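Local coordinates for FAD-binding PCMH-type domain-containing protein (PDB 6YJO) that probably acts as a secreted FAD-dependent oxidoreductase that oxidises oligosaccharides, with its flavin held by two covalent links to the protein, at residues Q263-A266 / V267-P270; P390-A393 / V394-A397. All blocks are in the same frame, centred on the assembly; numbering follows the deposited sequence.

Contact 1: residues Q263-A266 / V267-P270; sequences QKFA and VTAP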
loop_
_atom_site.group_PDB
_atom_site.type_symbol
_atom_site.label_atom_id
_atom_site.label_comp_id
_atom_site.label_asym_id
_atom_site.label_seq_id
_atom_site.Cartn_x
_atom_site.Cartn_y
_atom_site.Cartn_z
ATOM N N GLN A 263 8.083 -21.287 -1.226
ATOM C CA GLN A 263 6.764 -21.505 -0.641
ATOM C C GLN A 263 6.872 -22.311 0.644
ATOM O O GLN A 263 6.288 -21.948 1.669
ATOM C CB GLN A 263 5.848 -22.222 -1.634
ATOM C CG GLN A 263 5.739 -21.558 -2.998
ATOM C CD GLN A 263 4.495 -21.986 -3.747
ATOM O OE1 GLN A 263 3.622 -21.171 -4.044
ATOM N NE2 GLN A 263 4.417 -23.273 -4.073
ATOM N N LYS A 264 7.617 -23.419 0.600
ATOM C CA LYS A 264 7.808 -24.239 1.792
ATOM C C LYS A 264 8.456 -23.431 2.906
ATOM O O LYS A 264 8.023 -23.490 4.062
ATOM C CB LYS A 264 8.665 -25.460 1.447
ATOM C CG LYS A 264 8.125 -26.302 0.294
ATOM C CD LYS A 264 9.197 -27.222 -0.288
ATOM C CE LYS A 264 9.534 -28.368 0.651
ATOM N NZ LYS A 264 10.114 -29.526 -0.082
ATOM N N PHE A 265 9.490 -22.657 2.571
ATOM C CA PHE A 265 10.181 -21.856 3.574
ATOM C C PHE A 265 9.286 -20.757 4.133
ATOM O O PHE A 265 9.449 -20.358 5.292
ATOM C CB PHE A 265 11.447 -21.255 2.963
ATOM C CG PHE A 265 12.345 -20.596 3.960
ATOM C CD1 PHE A 265 13.009 -21.350 4.913
ATOM C CD2 PHE A 265 12.537 -19.225 3.940
ATOM C CE1 PHE A 265 13.842 -20.749 5.833
ATOM C CE2 PHE A 265 13.371 -18.619 4.854
ATOM C CZ PHE A 265 14.025 -19.382 5.803
ATOM N N ALA A 266 8.346 -20.252 3.330
ATOM C CA ALA A 266 7.420 -19.235 3.815
ATOM C C ALA A 266 6.492 -19.777 4.891
ATOM O O ALA A 266 5.939 -18.994 5.670
ATOM C CB ALA A 266 6.597 -18.674 2.654
ATOM N N VAL A 267 6.319 -21.097 4.958
ATOM C CA VAL A 267 5.447 -21.690 5.964
ATOM C C VAL A 267 6.196 -21.904 7.271
ATOM O O VAL A 267 5.620 -21.761 8.355
ATOM C CB VAL A 267 4.858 -23.010 5.432
ATOM C CG1 VAL A 267 3.987 -23.682 6.494
ATOM C CG2 VAL A 267 4.072 -22.765 4.151
ATOM N N THR A 268 7.486 -22.241 7.195
ATOM C CA THR A 268 8.220 -22.732 8.354
ATOM C C THR A 268 9.166 -21.712 8.977
ATOM O O THR A 268 9.528 -21.872 10.147
ATOM C CB THR A 268 9.037 -23.973 7.968
ATOM O OG1 THR A 268 9.909 -23.650 6.877
ATOM C CG2 THR A 268 8.125 -25.121 7.558
ATOM N N ALA A 269 9.575 -20.680 8.244
ATOM C CA ALA A 269 10.617 -19.798 8.746
ATOM C C ALA A 269 10.148 -19.069 10.007
ATOM O O ALA A 269 8.948 -18.861 10.201
ATOM C CB ALA A 269 11.023 -18.786 7.679
ATOM N N PRO A 270 11.072 -18.683 10.888
ATOM C CA PRO A 270 10.676 -17.926 12.082
ATOM C C PRO A 270 10.005 -16.610 11.718
ATOM O O PRO A 270 10.151 -16.091 10.609
ATOM C CB PRO A 270 12.003 -17.685 12.811
ATOM C CG PRO A 270 12.899 -18.768 12.333
ATOM C CD PRO A 270 12.509 -19.004 10.901
#

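Contact 2: residues P390-A393 / V394-A397; sequences PNSA and VTNA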
loop_
_atom_site.group_PDB
_atom_site.type_symbol
_atom_site.label_atom_id
_atom_site.label_comp_id
_atom_site.label_asym_id
_atom_site.label_seq_id
_atom_site.Cartn_x
_atom_site.Cartn_y
_atom_site.Cartn_z
ATOM N N PRO A 390 1.615 -19.735 9.039
ATOM C CA PRO A 390 1.452 -19.821 10.501
ATOM C C PRO A 390 2.348 -18.873 11.279
ATOM O O PRO A 390 1.965 -18.433 12.370
ATOM C CB PRO A 390 1.791 -21.287 10.805
ATOM C CG PRO A 390 1.585 -22.011 9.509
ATOM C CD PRO A 390 1.980 -21.031 8.444
ATOM N N ASN A 391 3.528 -18.542 10.758
ATOM C CA ASN A 391 4.500 -17.733 11.483
ATOM C C ASN A 391 4.487 -16.266 11.069
ATOM O O ASN A 391 5.330 -15.494 11.539
ATOM C CB ASN A 391 5.905 -18.317 11.297
ATOM C CG ASN A 391 6.130 -19.569 12.132
ATOM O OD1 ASN A 391 5.789 -19.611 13.315
ATOM N ND2 ASN A 391 6.703 -20.596 11.518
ATOM N N SER A 392 3.554 -15.864 10.210
ATOM C CA SER A 392 3.355 -14.461 9.882
ATOM C C SER A 392 2.353 -13.845 10.849
ATOM O O SER A 392 1.331 -14.456 11.173
ATOM C CB SER A 392 2.856 -14.304 8.444
ATOM O OG SER A 392 2.513 -12.956 8.172
ATOM N N ALA A 393 2.657 -12.630 11.313
ATOM C CA ALA A 393 1.755 -11.938 12.226
ATOM C C ALA A 393 0.503 -11.435 11.521
ATOM O O ALA A 393 -0.476 -11.094 12.193
ATOM C CB ALA A 393 2.477 -10.765 12.894
ATOM N N VAL A 394 0.515 -11.376 10.188
ATOM C CA VAL A 394 -0.661 -10.931 9.450
ATOM C C VAL A 394 -1.753 -11.991 9.474
ATOM O O VAL A 394 -2.946 -11.665 9.495
ATOM C CB VAL A 394 -0.268 -10.578 8.004
ATOM C CG1 VAL A 394 -1.485 -10.110 7.211
ATOM C CG2 VAL A 394 0.837 -9.531 7.995
ATOM N N THR A 395 -1.370 -13.268 9.490
ATOM C CA THR A 395 -2.330 -14.338 9.234
ATOM C C THR A 395 -3.416 -14.394 10.303
ATOM O O THR A 395 -4.600 -14.573 9.986
ATOM C CB THR A 395 -1.591 -15.672 9.138
ATOM O OG1 THR A 395 -0.595 -15.584 8.113
ATOM C CG2 THR A 395 -2.548 -16.799 8.798
ATOM N N ASN A 396 -3.041 -14.249 11.572
ATOM C CA ASN A 396 -3.988 -14.294 12.680
ATOM C C ASN A 396 -3.924 -13.017 13.509
ATOM O O ASN A 396 -4.007 -13.048 14.740
ATOM C CB ASN A 396 -3.737 -15.519 13.556
ATOM C CG ASN A 396 -3.921 -16.818 12.800
ATOM O OD1 ASN A 396 -2.969 -17.572 12.599
ATOM N ND2 ASN A 396 -5.151 -17.086 12.372
ATOM N N ALA A 397 -3.776 -11.876 12.836
ATOM C CA ALA A 397 -3.821 -10.590 13.516
ATOM C C ALA A 397 -5.057 -10.507 14.403
ATOM O O ALA A 397 -6.121 -11.043 14.077
ATOM C CB ALA A 397 -3.820 -9.449 12.495
#

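Contact 1: residues Q263-A266 / V267-P270
A269 sets its methyl on the ring of F265, four residues back along helix 252-268, where that helix runs out. A269 CB stands 3.7 Å from the F265 ring centroid and 18° off the ring normal, a CH-pi contact displaced toward the CE2-CZ rim. The nearest ring atom is F265 CZ, 3.6 Å from A269 CB. The ring lies forward along the helix because CG is anti to the backbone N of F265 (chi1 -171°). L273 and M275 of strand 273-280 and L304 of helix 294-308 also touch this ring, so it packs between the last turn, the sheet and helix 294-308.

The backbone bonds change character here. A269 N donates to F265 O at 3.0 Å, a regular i to i+4 bond. Two residues before A269 the pattern shifts to i to i+3: V267 N reaches K264 O at 3.1 Å, from well above that carbonyl's plane, and keeps only a weak bond of 3.4 Å to Q263 O. T268 adds a weak side-chain bond, OG1 to K264 O at 3.4 Å, so three donors crowd round that one carbonyl when the weak bond from T268 N is counted.

V267 CG2 lies 3.4 Å from Q263 O, a plain van der Waals contact, and the valine side chain also touches P390.

Beyond A269 comes P270, which has no N-H to carry the ladder on. R181 takes over, donating through NH2 to A266 O and through NH1 to P270 O. A guanidinium placed at the carbonyl end of a helix would be expected to offset its partial negative charge.

Contact 2: residues P390-A393 / V394-A397
S392 folds its hydroxyl back over the next two residues in an ST turn: S392 OG accepts V394 N at 3.2 Å with an N-H...O angle of 153°. A chi1 of 173° turns OG away from S392 N and beside the carbonyl carbon, where it can reach V394 N, and it also rests against V394 CB. Residues 392-395 also form a beta turn, in which T395 N makes a weak 3.4 Å bond to S392 O. T395 OG1 lies alongside S392 CB at 3.7 Å.

In the second shell, both hydroxyls bond to carbonyls of the preceding loop, S392 OG to F387 O and T395 OG1 to G389 O. V394 packs on L185 and F387. Its side chain is about 5 Å from that of the FAD-binding Y176 but about 10 Å from the FAD, consistent with a second-shell place. R181, on helix 180-183, touches S392 and N391 and shares a backbone hydrogen bond with A393.

The chain then leaves through a second turn, where A397 N makes a weak bond to V394 O. That carbonyl oxygen is also gripped by R413 NH1.

In the fold
Contact 1 ends helix 252-268, against the seven-stranded antiparallel sheet, whereas contact 2 lies in the loop between strands 380-386 and 417-423 of that sheet, nearer the FAD-binding Y176. Each is partly buried: Q263, F265, A266 and A269 are buried in the first, S392 and V394 in the second. Contact 1 combines helical carbonyl bonds with a methyl on an aromatic face; contact 2 has no aromatic ring and relies on hydroxyls and turn bonds. Their centres are 12 Å apart, and N391 ND2 packs 3.1 Å from A269 O. R181 joins both, bonding carbonyls of 266-270 through its guanidinium and A393 through its backbone.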